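Local coordinates for protein putative alpha KG dependent 2,4-D dioxygenase (Burkholderia xenovorans, PDB 5J92) that binds an iron(II) ion and probably acts as a 2-oxoglutarate-dependent dioxygenase of the TfdA/TauD family, at residues A[16-21]-A[249-253]. Residues are numbered along the deposited sequence; the frame is centred on the assembly and turned at random.
Sequences AHPFIA and QFVYS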
# COMPACT_ATOMS: atom_id res chain seq x y z
N ALA A 16 16.85 -19.03 7.02
CA ALA A 16 15.69 -18.59 7.80
C ALA A 16 14.46 -18.40 6.92
O ALA A 16 13.35 -18.21 7.44
CB ALA A 16 16.00 -17.28 8.53
N HIS A 17 14.68 -18.39 5.62
CA HIS A 17 13.72 -18.21 4.55
C HIS A 17 14.37 -18.87 3.34
O HIS A 17 15.60 -18.92 3.28
CB HIS A 17 13.46 -16.71 4.29
CG HIS A 17 12.45 -16.42 3.23
ND1 HIS A 17 12.77 -16.40 1.89
CD2 HIS A 17 11.13 -16.14 3.31
CE1 HIS A 17 11.69 -16.13 1.19
NE2 HIS A 17 10.68 -15.95 2.02
N PRO A 18 13.60 -19.43 2.42
CA PRO A 18 14.26 -20.15 1.31
C PRO A 18 15.22 -19.28 0.50
O PRO A 18 16.20 -19.81 -0.04
CB PRO A 18 13.07 -20.66 0.47
CG PRO A 18 11.88 -19.90 0.96
CD PRO A 18 12.14 -19.60 2.40
N PHE A 19 15.00 -17.97 0.41
CA PHE A 19 15.92 -17.19 -0.42
C PHE A 19 16.20 -15.77 0.05
O PHE A 19 17.05 -15.11 -0.57
CB PHE A 19 15.42 -17.17 -1.88
CG PHE A 19 13.97 -16.77 -2.04
CD1 PHE A 19 13.60 -15.43 -2.00
CD2 PHE A 19 13.00 -17.72 -2.31
CE1 PHE A 19 12.27 -15.04 -2.19
CE2 PHE A 19 11.66 -17.35 -2.49
CZ PHE A 19 11.29 -16.00 -2.43
N ILE A 20 15.57 -15.27 1.10
CA ILE A 20 15.79 -13.89 1.54
C ILE A 20 16.82 -13.81 2.66
O ILE A 20 17.66 -12.91 2.67
CB ILE A 20 14.47 -13.23 1.99
CG1 ILE A 20 13.50 -13.15 0.82
CG2 ILE A 20 14.76 -11.83 2.57
CD1 ILE A 20 12.12 -12.65 1.22
N ALA A 21 16.75 -14.72 3.64
CA ALA A 21 17.46 -14.54 4.89
C ALA A 21 18.07 -15.85 5.35
O ALA A 21 17.51 -16.93 5.14
CB ALA A 21 16.53 -14.00 5.99
N GLN A 249 4.70 -13.51 -0.62
CA GLN A 249 5.67 -14.43 -1.20
C GLN A 249 7.03 -13.78 -1.44
O GLN A 249 8.00 -14.50 -1.71
CB GLN A 249 5.13 -15.02 -2.51
CG GLN A 249 4.87 -14.01 -3.64
CD GLN A 249 3.41 -13.54 -3.68
OE1 GLN A 249 2.77 -13.40 -2.64
NE2 GLN A 249 2.89 -13.31 -4.89
N PHE A 250 7.14 -12.45 -1.36
CA PHE A 250 8.41 -11.76 -1.54
C PHE A 250 8.97 -11.22 -0.23
O PHE A 250 9.99 -10.53 -0.25
CB PHE A 250 8.27 -10.61 -2.54
CG PHE A 250 7.70 -11.02 -3.86
CD1 PHE A 250 8.25 -12.08 -4.57
CD2 PHE A 250 6.58 -10.38 -4.37
CE1 PHE A 250 7.71 -12.46 -5.78
CE2 PHE A 250 6.03 -10.75 -5.59
CZ PHE A 250 6.60 -11.80 -6.30
N VAL A 251 8.32 -11.51 0.91
CA VAL A 251 8.63 -10.86 2.18
C VAL A 251 9.07 -11.88 3.22
O VAL A 251 8.49 -12.97 3.34
CB VAL A 251 7.42 -10.06 2.69
CG1 VAL A 251 7.68 -9.55 4.13
CG2 VAL A 251 7.17 -8.87 1.74
N TYR A 252 10.13 -11.53 3.96
CA TYR A 252 10.55 -12.22 5.17
C TYR A 252 10.39 -11.26 6.35
O TYR A 252 10.90 -10.14 6.31
CB TYR A 252 12.01 -12.70 5.06
CG TYR A 252 12.66 -13.07 6.39
CD1 TYR A 252 12.26 -14.22 7.07
CD2 TYR A 252 13.65 -12.29 6.95
CE1 TYR A 252 12.86 -14.56 8.28
CE2 TYR A 252 14.25 -12.62 8.17
CZ TYR A 252 13.85 -13.77 8.82
OH TYR A 252 14.42 -14.13 10.02
N SER A 253 9.69 -11.70 7.38
CA SER A 253 9.48 -10.92 8.60
C SER A 253 10.41 -11.44 9.69
O SER A 253 10.32 -12.61 10.10
CB SER A 253 8.01 -11.01 9.03
OG SER A 253 7.76 -10.18 10.16
O HOH W 1 8.20 -15.03 1.79
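Gln249 meets the loop through its backbone: its O lies 3.7 Å from CZ of Phe19, at the edge of that ring and near its plane. Phe250 likewise contributes its carbonyl, with O 3.3 Å from CD1 of Ile20, while its ring meets that of Phe244. From Val251 comes a water-mediated link: the water donates to Val251 O at 2.6 Å and lies 2.7 Å from NE2 of His17, in the plane of the imidazole. The other ring nitrogen, ND1, is gripped by two backbone donors, both tilted from the ring plane; Phe19 N gives the straighter bond (172°) and Ile20 N a more bent one (146°), and the pair probably restricts the ring's rotation and leaves NE2 facing the water. Ile20 CD1 lies over one imidazole face and Pro18 CD over the opposite one, each displaced toward the rim.

Tyr252 buries the largest area here. With CG anti to the backbone N (chi1 164°), its side chain runs past His17 in the opposite direction, and Ala21 CB makes a CH-pi contact over the ring face, 3.7 Å from the centroid. CB of Tyr252 packs 3.8 Å from Ile20 CG2, and Ala16 CB approaches the phenol end, whose OH is hydrogen-bonded to His254 ND1. The contact thus joins the turn of the 12-15/21-25 hairpin to strand 251-254, at the edge of the three-stranded antiparallel sheet within this chain, consistent with the double-stranded beta-helix (cupin) core of TfdA-type dioxygenases.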